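PDB 4P52: homoserine kinase from Cytophaga hutchinsonii, which probably catalyses the ATP-dependent phosphorylation of L-homoserine to O-phosphohomoserine, a step on the way to threonine, as a member of the GHMP kinase family. Local coordinates for residues A[75-80]-A[201-206]; A[89-94]-A[130-135]; A[252-257]-A[266-271]. One frame throughout, in Å; residues are numbered along the deposited sequence.

Contact 1 (A[75-80]-A[201-206])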
loop_
_atom_site.group_PDB
_atom_site.type_symbol
_atom_site.label_atom_id
_atom_site.label_comp_id
_atom_site.label_asym_id
_atom_site.label_seq_id
_atom_site.Cartn_x
_atom_site.Cartn_y
_atom_site.Cartn_z
ATOM N N ASP A 75 -10.632 -29.452 -23.571
ATOM C CA ASP A 75 -11.581 -29.329 -24.686
ATOM C C ASP A 75 -10.893 -28.927 -25.989
ATOM O O ASP A 75 -11.427 -28.121 -26.753
ATOM C CB ASP A 75 -12.728 -28.367 -24.354
ATOM C CG ASP A 75 -13.980 -29.097 -23.934
ATOM O OD1 ASP A 75 -14.644 -29.700 -24.813
ATOM O OD2 ASP A 75 -14.295 -29.072 -22.724
ATOM N N GLY A 76 -9.704 -29.489 -26.218
ATOM C CA GLY A 76 -8.856 -29.158 -27.365
ATOM C C GLY A 76 -8.643 -27.676 -27.608
ATOM O O GLY A 76 -8.308 -27.276 -28.725
ATOM N N ARG A 77 -8.827 -26.859 -26.570
ATOM C CA ARG A 77 -8.765 -25.406 -26.716
ATOM C C ARG A 77 -7.335 -24.852 -26.770
ATOM O O ARG A 77 -7.113 -23.772 -27.314
ATOM C CB ARG A 77 -9.571 -24.716 -25.616
ATOM C CG ARG A 77 -11.079 -24.884 -25.731
ATOM C CD ARG A 77 -11.794 -24.165 -24.597
ATOM N NE ARG A 77 -11.427 -22.744 -24.539
ATOM C CZ ARG A 77 -11.715 -21.917 -23.532
ATOM N NH1 ARG A 77 -12.384 -22.354 -22.473
ATOM N NH2 ARG A 77 -11.329 -20.645 -23.584
ATOM N N LEU A 78 -6.375 -25.589 -26.210
ATOM C CA LEU A 78 -4.992 -25.106 -26.104
ATOM C C LEU A 78 -4.140 -25.473 -27.312
ATOM O O LEU A 78 -4.315 -26.561 -27.890
ATOM C CB LEU A 78 -4.323 -25.656 -24.848
ATOM C CG LEU A 78 -4.729 -25.067 -23.497
ATOM C CD1 LEU A 78 -4.099 -25.910 -22.387
ATOM C CD2 LEU A 78 -4.393 -23.577 -23.367
ATOM N N PRO A 79 -3.188 -24.583 -27.672
ATOM C CA PRO A 79 -2.257 -24.816 -28.805
ATOM C C PRO A 79 -1.378 -26.077 -28.659
ATOM O O PRO A 79 -0.586 -26.189 -27.723
ATOM C CB PRO A 79 -1.392 -23.534 -28.851
ATOM C CG PRO A 79 -1.655 -22.819 -27.557
ATOM C CD PRO A 79 -3.002 -23.252 -27.051
ATOM N N LYS A 80 -1.525 -27.013 -29.592
ATOM C CA LYS A 80 -0.702 -28.218 -29.611
ATOM C C LYS A 80 0.717 -27.932 -30.161
ATOM O O LYS A 80 1.648 -28.684 -29.898
ATOM C CB LYS A 80 -1.408 -29.344 -30.403
ATOM C CG LYS A 80 -2.646 -29.976 -29.739
ATOM C CD LYS A 80 -2.284 -31.178 -28.848
ATOM C CE LYS A 80 -3.453 -32.153 -28.598
ATOM N NZ LYS A 80 -3.118 -33.377 -27.780
ATOM N N HIS A 201 -19.892 -22.004 -13.399
ATOM C CA HIS A 201 -19.741 -22.684 -14.698
ATOM C C HIS A 201 -20.267 -21.847 -15.856
ATOM O O HIS A 201 -21.270 -22.162 -16.484
ATOM C CB HIS A 201 -20.383 -24.059 -14.662
ATOM C CG HIS A 201 -19.716 -24.999 -13.707
ATOM N ND1 HIS A 201 -20.317 -26.157 -13.254
ATOM C CD2 HIS A 201 -18.495 -24.954 -13.121
ATOM C CE1 HIS A 201 -19.492 -26.788 -12.435
ATOM N NE2 HIS A 201 -18.381 -26.081 -12.341
ATOM N N VAL A 202 -19.567 -20.765 -16.127
ATOM C CA VAL A 202 -19.951 -19.831 -17.164
ATOM C C VAL A 202 -18.645 -19.162 -17.577
ATOM O O VAL A 202 -17.692 -19.131 -16.800
ATOM C CB VAL A 202 -21.010 -18.818 -16.632
ATOM C CG1 VAL A 202 -20.434 -17.866 -15.590
ATOM C CG2 VAL A 202 -21.568 -18.017 -17.767
ATOM N N GLU A 203 -18.537 -18.683 -18.797
ATOM C CA GLU A 203 -17.278 -18.060 -19.118
ATOM C C GLU A 203 -17.368 -16.618 -19.529
ATOM O O GLU A 203 -18.007 -16.258 -20.489
ATOM C CB GLU A 203 -16.401 -18.903 -20.043
ATOM C CG GLU A 203 -17.003 -19.256 -21.380
ATOM C CD GLU A 203 -16.053 -20.090 -22.222
ATOM O OE1 GLU A 203 -15.374 -20.960 -21.633
ATOM O OE2 GLU A 203 -15.988 -19.878 -23.462
ATOM N N VAL A 204 -16.728 -15.801 -18.719
ATOM C CA VAL A 204 -16.485 -14.407 -18.999
ATOM C C VAL A 204 -15.093 -14.376 -19.628
ATOM O O VAL A 204 -14.119 -14.919 -19.042
ATOM C CB VAL A 204 -16.490 -13.615 -17.669
ATOM C CG1 VAL A 204 -15.885 -12.222 -17.827
ATOM C CG2 VAL A 204 -17.893 -13.569 -17.080
ATOM N N GLN A 205 -15.006 -13.754 -20.808
ATOM C CA GLN A 205 -13.724 -13.547 -21.482
ATOM C C GLN A 205 -12.734 -12.664 -20.680
ATOM O O GLN A 205 -13.147 -11.696 -20.012
ATOM C CB GLN A 205 -13.965 -12.966 -22.877
ATOM C CG GLN A 205 -14.737 -13.884 -23.809
ATOM C CD GLN A 205 -14.191 -15.309 -23.863
ATOM O OE1 GLN A 205 -14.870 -16.269 -23.478
ATOM N NE2 GLN A 205 -12.958 -15.452 -24.341
ATOM N N THR A 206 -11.439 -13.006 -20.732
ATOM C CA THR A 206 -10.375 -12.150 -20.155
ATOM C C THR A 206 -10.304 -10.844 -20.951
ATOM O O THR A 206 -10.146 -9.755 -20.369
ATOM C CB THR A 206 -8.992 -12.852 -20.124
ATOM O OG1 THR A 206 -9.095 -14.050 -19.347
ATOM C CG2 THR A 206 -7.917 -11.950 -19.485
#
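Arg77 NH1 and Glu203 OE1 stand 3.4 Å apart and make the salt bridge that joins two loops of homoserine kinase, one following strand 66-72 and the other leading from strand 194-200 into helix 206-211. The side chains reach for each other from opposite directions. OE2 of Glu203 lies over one face of the Arg77 guanidinium, and the planes of the two charged groups are inclined by 58°, which is far from the flat, two-pronged pairing of an arginine with a carboxylate. Most of the gap is bridged by side chain, since the CA atoms of Arg77 and Glu203 are 13.6 Å apart. Glu203 holds CG between its backbone N and its carbonyl carbon (chi1 59°) and then runs straight out, while the arginine chain bends at chi3 before its guanidinium arrives. Behind the bridge, the Arg77 side chain also touches Leu114, and Leu78 packs on Leu114 and on Leu108 of strand 103-110, so the arginine's loop rests against the larger sheet. Both charged residues are exposed and the two segments bury merely 68 Å² between them, implying a loose, mainly electrostatic attraction, probably weakened by solvent, with little apolar packing to fix its geometry.

Contact 2 (A[89-94]-A[130-135])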
loop_
_atom_site.group_PDB
_atom_site.type_symbol
_atom_site.label_atom_id
_atom_site.label_comp_id
_atom_site.label_asym_id
_atom_site.label_seq_id
_atom_site.Cartn_x
_atom_site.Cartn_y
_atom_site.Cartn_z
ATOM N N ILE A 89 7.204 -23.105 -24.704
ATOM C CA ILE A 89 8.003 -21.892 -24.942
ATOM C C ILE A 89 8.909 -21.663 -23.742
ATOM O O ILE A 89 10.109 -21.470 -23.898
ATOM C CB ILE A 89 7.133 -20.637 -25.249
ATOM C CG1 ILE A 89 6.446 -20.774 -26.617
ATOM C CG2 ILE A 89 7.967 -19.346 -25.203
ATOM C CD1 ILE A 89 5.263 -19.831 -26.812
ATOM N N SER A 90 8.331 -21.719 -22.547
ATOM C CA SER A 90 9.080 -21.563 -21.298
ATOM C C SER A 90 10.261 -22.511 -21.152
ATOM O O SER A 90 11.378 -22.089 -20.798
ATOM C CB SER A 90 8.151 -21.825 -20.134
ATOM O OG SER A 90 7.034 -20.982 -20.245
ATOM N N ILE A 91 9.991 -23.795 -21.395
ATOM C CA ILE A 91 10.975 -24.848 -21.234
ATOM C C ILE A 91 12.053 -24.714 -22.301
ATOM O O ILE A 91 13.241 -24.879 -22.020
ATOM C CB ILE A 91 10.292 -26.222 -21.308
ATOM C CG1 ILE A 91 9.359 -26.398 -20.105
ATOM C CG2 ILE A 91 11.325 -27.344 -21.424
ATOM C CD1 ILE A 91 8.493 -27.636 -20.173
ATOM N N LEU A 92 11.640 -24.385 -23.525
ATOM C CA LEU A 92 12.604 -24.178 -24.601
ATOM C C LEU A 92 13.578 -23.050 -24.265
ATOM O O LEU A 92 14.790 -23.185 -24.506
ATOM C CB LEU A 92 11.904 -23.942 -25.938
ATOM C CG LEU A 92 12.780 -23.943 -27.211
ATOM C CD1 LEU A 92 13.684 -25.176 -27.386
ATOM C CD2 LEU A 92 11.894 -23.709 -28.436
ATOM N N ARG A 93 13.056 -21.963 -23.681
ATOM C CA ARG A 93 13.876 -20.806 -23.323
ATOM C C ARG A 93 14.819 -21.155 -22.210
ATOM O O ARG A 93 15.971 -20.713 -22.211
ATOM C CB ARG A 93 13.038 -19.588 -22.931
ATOM C CG ARG A 93 12.216 -18.971 -24.065
ATOM C CD ARG A 93 13.042 -18.479 -25.262
ATOM N NE ARG A 93 13.957 -17.382 -24.926
ATOM C CZ ARG A 93 13.582 -16.137 -24.627
ATOM N NH1 ARG A 93 12.295 -15.799 -24.597
ATOM N NH2 ARG A 93 14.501 -15.223 -24.342
ATOM N N TYR A 94 14.350 -21.969 -21.276
ATOM C CA TYR A 94 15.177 -22.360 -20.159
ATOM C C TYR A 94 16.374 -23.141 -20.703
ATOM O O TYR A 94 17.531 -22.779 -20.443
ATOM C CB TYR A 94 14.343 -23.155 -19.152
ATOM C CG TYR A 94 15.108 -23.864 -18.047
ATOM C CD1 TYR A 94 15.655 -25.124 -18.259
ATOM C CD2 TYR A 94 15.238 -23.298 -16.775
ATOM C CE1 TYR A 94 16.330 -25.792 -17.250
ATOM C CE2 TYR A 94 15.932 -23.963 -15.760
ATOM C CZ TYR A 94 16.473 -25.214 -16.005
ATOM O OH TYR A 94 17.157 -25.908 -15.022
ATOM N N TYR A 130 9.321 -25.343 -13.276
ATOM C CA TYR A 130 9.687 -26.054 -12.092
ATOM C C TYR A 130 10.102 -27.452 -12.459
ATOM O O TYR A 130 11.145 -27.914 -12.004
ATOM C CB TYR A 130 8.504 -26.131 -11.165
ATOM C CG TYR A 130 8.863 -26.506 -9.779
ATOM C CD1 TYR A 130 9.341 -25.542 -8.882
ATOM C CD2 TYR A 130 8.730 -27.828 -9.336
ATOM C CE1 TYR A 130 9.667 -25.877 -7.560
ATOM C CE2 TYR A 130 9.061 -28.180 -8.029
ATOM C CZ TYR A 130 9.532 -27.194 -7.149
ATOM O OH TYR A 130 9.853 -27.520 -5.858
ATOM N N ALA A 131 9.288 -28.117 -13.282
ATOM C CA ALA A 131 9.547 -29.499 -13.692
ATOM C C ALA A 131 10.897 -29.658 -14.350
ATOM O O ALA A 131 11.682 -30.509 -13.917
ATOM C CB ALA A 131 8.461 -30.017 -14.616
ATOM N N ILE A 132 11.172 -28.844 -15.378
ATOM C CA ILE A 132 12.398 -28.996 -16.176
ATOM C C ILE A 132 13.624 -28.762 -15.305
ATOM O O ILE A 132 14.642 -29.473 -15.426
ATOM C CB ILE A 132 12.409 -28.111 -17.452
ATOM C CG1 ILE A 132 13.560 -28.494 -18.384
ATOM C CG2 ILE A 132 12.501 -26.627 -17.133
ATOM C CD1 ILE A 132 13.447 -29.898 -18.951
ATOM N N ASN A 133 13.500 -27.809 -14.388
ATOM C CA ASN A 133 14.603 -27.472 -13.515
ATOM C C ASN A 133 14.950 -28.608 -12.551
ATOM O O ASN A 133 16.114 -28.956 -12.361
ATOM C CB ASN A 133 14.300 -26.177 -12.758
ATOM C CG ASN A 133 15.501 -25.665 -11.987
ATOM O OD1 ASN A 133 16.590 -25.462 -12.555
ATOM N ND2 ASN A 133 15.306 -25.430 -10.687
ATOM N N GLN A 134 13.939 -29.216 -11.955
ATOM C CA GLN A 134 14.229 -30.299 -11.067
ATOM C C GLN A 134 14.713 -31.524 -11.834
ATOM O O GLN A 134 15.715 -32.118 -11.471
ATOM C CB GLN A 134 13.061 -30.625 -10.152
ATOM C CG GLN A 134 13.486 -31.660 -9.113
ATOM C CD GLN A 134 12.628 -31.663 -7.866
ATOM O OE1 GLN A 134 12.203 -30.600 -7.398
ATOM N NE2 GLN A 134 12.362 -32.861 -7.313
ATOM N N LEU A 135 14.032 -31.875 -12.917
ATOM C CA LEU A 135 14.405 -33.028 -13.738
ATOM C C LEU A 135 15.860 -33.004 -14.237
ATOM O O LEU A 135 16.503 -34.043 -14.301
ATOM C CB LEU A 135 13.452 -33.169 -14.927
ATOM C CG LEU A 135 13.676 -34.355 -15.880
ATOM C CD1 LEU A 135 13.240 -35.677 -15.267
ATOM C CD2 LEU A 135 12.897 -34.105 -17.151
HETATM O O HOH W 1 18.171 -28.157 -13.850
#
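Ile132 lays its CG2 methyl over one face of the Tyr94 ring, a CH-pi contact 3.9 Å from the ring centroid, where helices 86-98 and 120-135 pack in the GHMP kinase N-terminal domain. The methyl sits toward the rim, 3.7 Å from Tyr94 CD1. One turn back, Ile91 CG2 meets Ile132 CG1, so Ile132 touches both Ile91 and the tyrosine. With CG anti to the backbone N (chi1 169°), Tyr94 reaches across to the other helix, and its hydroxyl donates to Asn133 OD1 at 2.6 Å, in the carbonyl plane and on a lone pair. A phenylalanine here would probably keep the ring packing but leave Asn133 OD1 without its hydroxyl donor and the bridging water without one acceptor. The axes of the two short helical segments come within 10.0 Å and cross at -36°. Beneath them, Leu58 of strand 52-61 touches both Ile91 and Ile132, seating the helix pair on the larger sheet. Asn133 is held from its other end, where ND2 bonds to the backbone O of Met140. Finally, a water donates both to Tyr94 OH and to the backbone O of Asn133, each at 2.7 Å.

Contact 3 (A[252-257]-A[266-271])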
loop_
_atom_site.group_PDB
_atom_site.type_symbol
_atom_site.label_atom_id
_atom_site.label_comp_id
_atom_site.label_asym_id
_atom_site.label_seq_id
_atom_site.Cartn_x
_atom_site.Cartn_y
_atom_site.Cartn_z
ATOM N N ILE A 252 -12.519 0.819 -7.967
ATOM C CA ILE A 252 -12.171 1.083 -9.350
ATOM C C ILE A 252 -12.485 -0.094 -10.272
ATOM O O ILE A 252 -13.229 0.069 -11.241
ATOM C CB ILE A 252 -10.690 1.499 -9.478
ATOM C CG1 ILE A 252 -10.512 2.887 -8.879
ATOM C CG2 ILE A 252 -10.224 1.476 -10.929
ATOM C CD1 ILE A 252 -9.157 3.101 -8.261
ATOM N N VAL A 253 -11.924 -1.259 -9.960
ATOM C CA VAL A 253 -11.916 -2.394 -10.872
ATOM C C VAL A 253 -13.192 -3.217 -10.732
ATOM O O VAL A 253 -13.914 -3.400 -11.698
ATOM C CB VAL A 253 -10.667 -3.289 -10.666
ATOM C CG1 VAL A 253 -10.748 -4.558 -11.508
ATOM C CG2 VAL A 253 -9.421 -2.520 -11.047
ATOM N N GLU A 254 -13.468 -3.701 -9.531
ATOM C CA GLU A 254 -14.676 -4.485 -9.277
ATOM C C GLU A 254 -15.983 -3.804 -9.770
ATOM O O GLU A 254 -16.750 -4.444 -10.473
ATOM C CB GLU A 254 -14.768 -4.846 -7.807
ATOM C CG GLU A 254 -15.960 -5.700 -7.445
ATOM C CD GLU A 254 -16.370 -5.497 -5.989
ATOM O OE1 GLU A 254 -15.683 -6.049 -5.083
ATOM O OE2 GLU A 254 -17.382 -4.778 -5.763
ATOM N N PRO A 255 -16.224 -2.508 -9.440
ATOM C CA PRO A 255 -17.450 -1.905 -10.001
ATOM C C PRO A 255 -17.498 -1.923 -11.544
ATOM O O PRO A 255 -18.577 -2.053 -12.105
ATOM C CB PRO A 255 -17.424 -0.453 -9.496
ATOM C CG PRO A 255 -16.312 -0.360 -8.506
ATOM C CD PRO A 255 -15.403 -1.533 -8.687
ATOM N N ALA A 256 -16.351 -1.818 -12.216
ATOM C CA ALA A 256 -16.306 -1.936 -13.675
ATOM C C ALA A 256 -16.533 -3.369 -14.182
ATOM O O ALA A 256 -17.299 -3.562 -15.123
ATOM C CB ALA A 256 -15.010 -1.351 -14.237
ATOM N N ARG A 257 -15.889 -4.361 -13.566
ATOM C CA ARG A 257 -15.974 -5.748 -14.026
ATOM C C ARG A 257 -17.188 -6.539 -13.560
ATOM O O ARG A 257 -17.593 -7.508 -14.188
ATOM C CB ARG A 257 -14.761 -6.513 -13.575
ATOM C CG ARG A 257 -13.568 -6.227 -14.423
ATOM C CD ARG A 257 -12.395 -7.038 -13.936
ATOM N NE ARG A 257 -11.337 -6.946 -14.925
ATOM C CZ ARG A 257 -10.075 -7.253 -14.701
ATOM N NH1 ARG A 257 -9.676 -7.675 -13.500
ATOM N NH2 ARG A 257 -9.220 -7.125 -15.690
ATOM N N ASP A 266 -25.307 -10.450 -5.655
ATOM C CA ASP A 266 -25.945 -11.365 -4.712
ATOM C C ASP A 266 -24.952 -12.299 -4.050
ATOM O O ASP A 266 -25.081 -12.607 -2.861
ATOM C CB ASP A 266 -27.003 -12.205 -5.397
ATOM C CG ASP A 266 -28.174 -11.381 -5.876
ATOM O OD1 ASP A 266 -28.569 -10.410 -5.170
ATOM O OD2 ASP A 266 -28.693 -11.715 -6.969
ATOM N N VAL A 267 -23.971 -12.757 -4.825
ATOM C CA VAL A 267 -22.995 -13.693 -4.311
ATOM C C VAL A 267 -22.124 -12.980 -3.278
ATOM O O VAL A 267 -21.832 -13.542 -2.225
ATOM C CB VAL A 267 -22.152 -14.323 -5.429
ATOM C CG1 VAL A 267 -21.001 -15.106 -4.848
ATOM C CG2 VAL A 267 -23.003 -15.236 -6.293
ATOM N N LYS A 268 -21.753 -11.733 -3.556
ATOM C CA LYS A 268 -20.897 -10.973 -2.657
ATOM C C LYS A 268 -21.637 -10.711 -1.351
ATOM O O LYS A 268 -21.098 -10.922 -0.253
ATOM C CB LYS A 268 -20.495 -9.658 -3.298
ATOM C CG LYS A 268 -19.249 -9.021 -2.709
ATOM C CD LYS A 268 -19.435 -7.530 -2.587
ATOM C CE LYS A 268 -18.219 -6.870 -1.965
ATOM N NZ LYS A 268 -17.499 -6.172 -3.048
ATOM N N LYS A 269 -22.892 -10.296 -1.475
ATOM C CA LYS A 269 -23.710 -10.023 -0.317
ATOM C C LYS A 269 -23.900 -11.269 0.512
ATOM O O LYS A 269 -23.899 -11.202 1.737
ATOM C CB LYS A 269 -25.066 -9.474 -0.722
ATOM C CG LYS A 269 -25.756 -8.768 0.429
ATOM C CD LYS A 269 -27.212 -8.499 0.117
ATOM C CE LYS A 269 -28.012 -8.345 1.400
ATOM N NZ LYS A 269 -29.451 -8.383 1.026
ATOM N N ALA A 270 -24.061 -12.411 -0.142
ATOM C CA ALA A 270 -24.240 -13.649 0.594
ATOM C C ALA A 270 -22.950 -14.013 1.375
ATOM O O ALA A 270 -23.012 -14.452 2.518
ATOM C CB ALA A 270 -24.685 -14.773 -0.345
ATOM N N ALA A 271 -21.787 -13.798 0.772
ATOM C CA ALA A 271 -20.536 -14.043 1.458
ATOM C C ALA A 271 -20.378 -13.106 2.649
ATOM O O ALA A 271 -19.977 -13.538 3.732
ATOM C CB ALA A 271 -19.356 -13.906 0.514
#
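Lys268 NZ meets the carboxylate of Glu254 in a salt bridge, 2.7 Å from OE1, that ties the short helix 253-257 to helix 264-273 in the C-terminal domain of the GHMP kinase fold. The same ammonium gives a weak hydrogen bond to Glu254 OE2 at 3.1 Å, so it faces both oxygens of the carboxylate. The two side chains approach each other from opposite directions across a wide gap, the CA atoms of Glu254 and Lys268 being 11.2 Å apart. Glu254 swings CG to the side opposite its backbone N (chi1 -178°) and stays extended beyond it, whereas the lysine chain bends at chi2 and at chi4 to bring NZ in front of the acid. Strand 278-281 supplies second partners to both charges: Ser280 OG is hydrogen-bonded to Glu254 OE1, and the backbone O of Cys279 takes a weak bond from Lys268 NZ. The pair thus lies against a strand that is outermost in the four-stranded antiparallel sheet of this chain, and its extra partners probably help to steady both groups. Packing lies farther out. Val267 and Ala271 turn to helix 295-310, and Ile252 packs on Leu219 of the second subunit. The Asp250 carboxylate receives the backbone N of Val253 on OD1 and that of Glu254 on OD2.

Contact 2 is the buried one of the three, a helix pair seated on the larger sheet and held by apolar packing together with a hydroxyl-to-amide hydrogen bond and a bridging water. Contacts 1 and 3 lie at the surface and each rests on one acid-base pair. They differ in support: the carboxylate and ammonium of 252-257 and 266-271 have further partners on strand 278-281, while the longer pair of contact 1 spans two loops through exposed side chains. That contact reaches from a loop of the larger sheet to one leaving strand 194-200 of the four-stranded sheet, whereas contacts 2 and 3 lie on opposite sides of the chain's centre, their own centres about 38 Å apart.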